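Local coordinates for sugar ABC transporter substrate-binding protein, BlMnBP1 (Bifidobacterium animalis subsp. lactis ATCC 27673, PDB 6I5R) that binds mannobiose as the solute-binding protein of an ABC transporter, probably handing beta-manno-oligosaccharides to the membrane components for uptake, at residues N50-T53 / W59-Y62; T53-N58 / M290-D295; G270-N273 / T279-L282. All blocks are in the same frame, centred on the assembly; numbering follows the deposited sequence.

Contact 1: residues N50-T53 / W59-Y62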
# COMPACT_ATOMS: atom_id res chain seq x y z
N ASN A 50 1.68 18.51 -1.53
CA ASN A 50 0.94 19.67 -1.99
C ASN A 50 1.34 20.93 -1.24
O ASN A 50 0.63 21.93 -1.33
CB ASN A 50 -0.58 19.45 -1.83
CG ASN A 50 -1.39 20.12 -2.94
OD1 ASN A 50 -0.85 20.49 -3.97
ND2 ASN A 50 -2.68 20.28 -2.72
N LEU A 51 2.46 20.90 -0.53
CA LEU A 51 2.96 22.06 0.20
C LEU A 51 4.27 22.52 -0.40
O LEU A 51 5.08 21.72 -0.88
CB LEU A 51 3.19 21.74 1.69
CG LEU A 51 1.96 21.23 2.44
CD1 LEU A 51 2.18 20.84 3.90
CD2 LEU A 51 0.87 22.32 2.34
N ASP A 52 4.52 23.83 -0.33
CA ASP A 52 5.79 24.34 -0.83
C ASP A 52 6.97 23.86 0.01
O ASP A 52 8.09 23.87 -0.48
CB ASP A 52 5.82 25.87 -0.83
CG ASP A 52 4.82 26.48 -1.78
OD1 ASP A 52 4.26 25.76 -2.63
OD2 ASP A 52 4.59 27.70 -1.65
N THR A 53 6.75 23.48 1.26
CA THR A 53 7.86 23.08 2.13
C THR A 53 8.12 21.58 2.13
O THR A 53 8.86 21.09 2.98
CB THR A 53 7.61 23.54 3.56
OG1 THR A 53 6.34 23.02 4.00
CG2 THR A 53 7.64 25.07 3.67
N TRP A 59 4.44 18.39 -5.80
CA TRP A 59 3.56 18.30 -6.96
C TRP A 59 3.84 19.42 -7.94
O TRP A 59 3.88 19.19 -9.15
CB TRP A 59 2.10 18.32 -6.54
CG TRP A 59 1.67 16.97 -6.04
CD1 TRP A 59 1.06 16.69 -4.85
CD2 TRP A 59 1.84 15.71 -6.71
NE1 TRP A 59 0.82 15.34 -4.75
CE2 TRP A 59 1.29 14.71 -5.87
CE3 TRP A 59 2.39 15.33 -7.94
CZ2 TRP A 59 1.29 13.36 -6.21
CZ3 TRP A 59 2.39 13.98 -8.28
CH2 TRP A 59 1.85 13.01 -7.41
N LYS A 60 4.02 20.64 -7.43
CA LYS A 60 4.23 21.78 -8.32
C LYS A 60 5.44 21.56 -9.21
O LYS A 60 5.43 21.94 -10.39
CB LYS A 60 4.43 23.07 -7.53
CG LYS A 60 3.20 23.72 -6.96
CD LYS A 60 3.62 25.00 -6.27
CE LYS A 60 2.45 25.90 -5.99
NZ LYS A 60 1.39 25.20 -5.25
N SER A 61 6.49 20.97 -8.64
CA SER A 61 7.72 20.70 -9.39
C SER A 61 7.50 19.67 -10.48
O SER A 61 8.03 19.81 -11.60
CB SER A 61 8.82 20.24 -8.43
OG SER A 61 10.05 20.04 -9.11
N TYR A 62 6.74 18.60 -10.18
CA TYR A 62 6.41 17.63 -11.21
C TYR A 62 5.56 18.26 -12.30
O TYR A 62 5.80 18.04 -13.50
CB TYR A 62 5.63 16.45 -10.61
CG TYR A 62 6.47 15.48 -9.86
CD1 TYR A 62 7.31 14.61 -10.53
CD2 TYR A 62 6.42 15.41 -8.47
CE1 TYR A 62 8.10 13.72 -9.83
CE2 TYR A 62 7.17 14.50 -7.77
CZ TYR A 62 8.02 13.67 -8.46
OH TYR A 62 8.80 12.77 -7.77
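Asn-50 and Trp-59 meet where the loop after strand 38-44 turns into helix 59-69, the first strand-to-helix connection of the solute-binding fold. The backbone N of Asn-50 approaches CD1 of the Trp-59 indole obliquely, at 3.8 Å, and the contact is one of packing without a hydrogen bond. With CG anti to its own carbonyl carbon (chi1 -80°), the indole is directed from the first turn of the helix toward the sheet, where it meets Phe-42 edge-to-face and NE1 makes a weak hydrogen bond to Asn-44 OD1. The Asn-50 amide uses its ND2 for Thr-79 OG1 on the adjacent strand, which ties the loop to the sheet. On the exposed side, Asp-52 and Lys-60 cross at a slant. The lysine chain bends at its last torsion (chi4 53°), and CD and CE each lie 3.8 Å from Asp-52 OD1. NZ is 3.9 Å from the same oxygen, a long salt bridge between two exposed residues. Strand 38-44, this loop, helix 59-69 and the parallel strand 73-79 form a beta-alpha-beta crossover, as expected in the alpha/beta lobes of periplasmic-type binding proteins.

Contact 2: residues T53-N58 / M290-D295. With ZN (zinc ion), chain C.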
# COMPACT_ATOMS: atom_id res chain seq x y z
N THR A 53 6.75 23.48 1.26
CA THR A 53 7.86 23.08 2.13
C THR A 53 8.12 21.58 2.13
O THR A 53 8.86 21.09 2.98
CB THR A 53 7.61 23.54 3.56
OG1 THR A 53 6.34 23.02 4.00
CG2 THR A 53 7.64 25.07 3.67
N TYR A 54 7.51 20.84 1.22
CA TYR A 54 7.84 19.44 1.11
C TYR A 54 9.35 19.25 1.00
O TYR A 54 9.98 19.79 0.08
CB TYR A 54 7.15 18.85 -0.09
CG TYR A 54 7.37 17.39 -0.21
CD1 TYR A 54 7.02 16.52 0.84
CD2 TYR A 54 7.96 16.84 -1.32
CE1 TYR A 54 7.20 15.16 0.74
CE2 TYR A 54 8.16 15.49 -1.42
CZ TYR A 54 7.77 14.65 -0.40
OH TYR A 54 7.96 13.28 -0.51
N PRO A 55 9.98 18.48 1.90
CA PRO A 55 11.44 18.28 1.80
C PRO A 55 11.93 17.69 0.48
O PRO A 55 13.14 17.75 0.19
CB PRO A 55 11.75 17.35 2.99
CG PRO A 55 10.42 16.88 3.50
CD PRO A 55 9.43 17.96 3.16
N GLY A 56 11.05 17.15 -0.36
CA GLY A 56 11.48 16.57 -1.63
C GLY A 56 10.94 17.29 -2.85
O GLY A 56 10.69 18.50 -2.80
N LYS A 57 10.76 16.58 -3.96
CA LYS A 57 10.14 17.14 -5.16
C LYS A 57 8.62 17.13 -5.00
O LYS A 57 8.01 16.06 -4.95
CB LYS A 57 10.58 16.34 -6.38
CG LYS A 57 10.28 16.96 -7.74
CD LYS A 57 10.83 16.06 -8.83
CE LYS A 57 10.47 16.58 -10.21
NZ LYS A 57 10.91 17.98 -10.39
N ASN A 58 8.00 18.30 -4.94
CA ASN A 58 6.57 18.36 -4.67
C ASN A 58 5.75 18.35 -5.96
O ASN A 58 6.28 18.32 -7.08
CB ASN A 58 6.21 19.58 -3.81
CG ASN A 58 6.39 20.93 -4.53
OD1 ASN A 58 6.57 21.00 -5.76
ND2 ASN A 58 6.33 22.02 -3.75
N MET A 290 10.36 9.27 6.53
CA MET A 290 11.06 9.24 7.81
C MET A 290 12.45 9.88 7.70
O MET A 290 12.88 10.59 8.61
CB MET A 290 11.22 7.80 8.29
CG MET A 290 9.91 7.00 8.42
SD MET A 290 8.82 7.72 9.61
CE MET A 290 7.24 6.95 9.17
N LYS A 291 13.14 9.66 6.59
CA LYS A 291 14.52 10.15 6.50
C LYS A 291 14.54 11.66 6.39
O LYS A 291 15.46 12.32 6.90
CB LYS A 291 15.22 9.54 5.30
CG LYS A 291 15.63 8.09 5.43
CD LYS A 291 16.33 7.63 4.18
CE LYS A 291 16.84 6.22 4.39
NZ LYS A 291 17.63 6.07 5.63
N GLN A 292 13.57 12.21 5.66
CA GLN A 292 13.43 13.65 5.47
C GLN A 292 12.92 14.35 6.72
O GLN A 292 12.96 15.58 6.77
CB GLN A 292 12.48 13.92 4.31
CG GLN A 292 13.01 13.53 2.96
CD GLN A 292 11.90 13.36 1.91
OE1 GLN A 292 10.67 13.47 2.21
NE2 GLN A 292 12.32 13.11 0.65
N ALA A 293 12.45 13.62 7.70
CA ALA A 293 11.78 14.29 8.81
C ALA A 293 12.75 14.88 9.82
O ALA A 293 12.28 15.52 10.77
CB ALA A 293 10.84 13.35 9.55
N GLY A 294 14.05 14.65 9.69
CA GLY A 294 14.97 15.25 10.65
C GLY A 294 16.40 14.95 10.29
O GLY A 294 16.69 14.43 9.23
N ASP A 295 17.29 15.24 11.23
CA ASP A 295 18.73 15.33 11.00
C ASP A 295 19.43 13.98 10.84
O ASP A 295 20.63 13.97 10.54
CB ASP A 295 19.43 16.03 12.17
CG ASP A 295 19.08 17.47 12.28
OD1 ASP A 295 18.51 18.00 11.32
OD2 ASP A 295 19.39 18.06 13.34
ZN ZN C . 18.76 19.60 14.34
O HOH W 1 16.58 18.72 13.99
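Gln-292 runs out extended toward Pro-55, with CG beside its backbone N (chi1 -69°) and the chain straight beyond it (chi2 160°). This lays CB against the proline ring, 3.7 Å from both CB and CG of Pro-55, and the two side chains cross at about a right angle. Farther out, Gln-292 OE1 sits 3.7 Å from Pro-55 CG and 3.8 Å from Tyr-54 OH. The amide stands almost perpendicular to the tyrosine ring, their planes 87° apart, and no hydrogen bond forms between them. Tyr-54 OH is instead hydrogen-bonded to Glu-354 OE2 and weakly to Arg-46 NH2, a residue of the sugar pocket. The loop before helix 59-69 thus meets segment 290-295, whose start lies on helix 286-291, near bound mannose, an arrangement consistent with a binding-protein cleft closed over its ligand. An alanine in place of Gln-292 would keep CB against the proline but is likely to open a gap beside Pro-55 CG and the hydroxyl end of Tyr-54. Within the loop, Gly-56 N lies 3.2 Å above the Tyr-54 ring plane, over one face, offset toward the rim. Farther along the chain, Asp-295 OD2 binds a zinc ion at 1.9 Å, with a water as further ligand.

Contact 3: residues G270-N273 / T279-L282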
# COMPACT_ATOMS: atom_id res chain seq x y z
N GLY A 270 9.09 12.57 12.62
CA GLY A 270 10.24 13.17 13.28
C GLY A 270 10.72 12.32 14.44
O GLY A 270 11.93 12.22 14.70
N LYS A 271 9.79 11.69 15.15
CA LYS A 271 10.17 10.86 16.29
C LYS A 271 10.99 9.65 15.86
O LYS A 271 11.95 9.29 16.54
CB LYS A 271 8.92 10.41 17.05
CG LYS A 271 8.19 11.52 17.79
CD LYS A 271 7.11 10.91 18.65
CE LYS A 271 6.24 11.92 19.31
NZ LYS A 271 5.06 11.24 19.85
N MET A 272 10.62 8.99 14.76
CA MET A 272 11.43 7.90 14.21
C MET A 272 12.83 8.40 13.87
O MET A 272 13.84 7.77 14.23
CB MET A 272 10.73 7.32 12.97
CG MET A 272 11.64 6.53 12.02
SD MET A 272 12.10 4.95 12.72
CE MET A 272 10.52 4.13 12.55
N ASN A 273 12.90 9.53 13.16
CA ASN A 273 14.19 10.07 12.73
C ASN A 273 15.08 10.35 13.92
O ASN A 273 16.31 10.17 13.86
CB ASN A 273 13.95 11.35 11.92
CG ASN A 273 15.20 11.83 11.21
OD1 ASN A 273 16.03 12.55 11.79
ND2 ASN A 273 15.34 11.45 9.94
N THR A 279 10.27 1.18 15.86
CA THR A 279 9.73 0.55 14.66
C THR A 279 8.33 1.04 14.33
O THR A 279 7.56 1.43 15.20
CB THR A 279 9.68 -0.97 14.78
OG1 THR A 279 8.70 -1.35 15.75
CG2 THR A 279 11.04 -1.54 15.21
N MET A 280 8.04 1.03 13.03
CA MET A 280 6.69 1.23 12.52
C MET A 280 6.47 0.28 11.36
O MET A 280 7.34 0.15 10.50
CB MET A 280 6.48 2.69 12.08
CG MET A 280 6.35 3.63 13.26
SD MET A 280 5.74 5.26 12.82
CE MET A 280 7.27 6.12 12.45
N VAL A 281 5.32 -0.39 11.34
CA VAL A 281 5.03 -1.40 10.34
C VAL A 281 4.39 -0.65 9.17
O VAL A 281 3.20 -0.35 9.18
CB VAL A 281 4.14 -2.50 10.90
CG1 VAL A 281 3.76 -3.52 9.82
CG2 VAL A 281 4.87 -3.18 12.06
N LEU A 282 5.21 -0.30 8.19
CA LEU A 282 4.77 0.54 7.08
C LEU A 282 5.46 0.06 5.82
O LEU A 282 6.51 -0.57 5.88
CB LEU A 282 5.12 2.01 7.30
CG LEU A 282 4.47 2.67 8.51
CD1 LEU A 282 5.27 3.89 8.93
CD2 LEU A 282 3.06 3.04 8.17
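The flat group that Met-272 meets is a peptide, not a ring: the methyl CE of Met-272 lies over one face of the unit joining Thr-279 to Met-280, 4.0 Å from Met-280 N and 4.2 Å from Thr-279 C. Along its edges the strand is held by backbone hydrogen bonds, Thr-279 with Tyr-191 and Met-280 with Val-153. This is helix-on-sheet packing in an alpha/beta lobe of the binding protein, where helix 265-273 rests on strand 277-283, the strand that follows it in the chain. The two methionines reach toward each other tip to tip. Met-272 carries CG on the far side from its backbone N (chi1 160°) and then bends at both later torsions, which turns its methyl back over the strand. Met-280 leaves the strand toward the helix and bends at its last torsion (chi3 -89°), bringing its methyl against CB of Met-272. Met-290 of helix 286-291 packs on both residues, and Val-153 also touches Met-272. The CB of Thr-279 is directed away from the helix, and OG1 is hydrogen-bonded to Pro-189 O on the parallel neighbouring strand. Met-280 CE ends 3.7 Å from Met-272 CB and 3.8 Å from Met-272 CE.

Contacts 1 and 2 start from the same loop between strand 38-44 and helix 59-69 and share Thr-53, their centres 12 Å apart. Leu-51 O and Asn-58 ND2 probably form a hydrogen bond between them. Contact 3 comes later in the chain, within the long excursion that contact 2 closes, and its centre lies 14 Å from that of contact 2 and 24 Å from that of contact 1. Strand 277-283 runs on into helix 286-291, and Asn-273 ND2 probably bonds to Met-290 O, linking contacts 2 and 3. The three therefore step from the first crossover, past the sugar cleft, to the packing beneath helix 265-273, which supplies pocket residues Trp-265, Glu-266 and Lys-269.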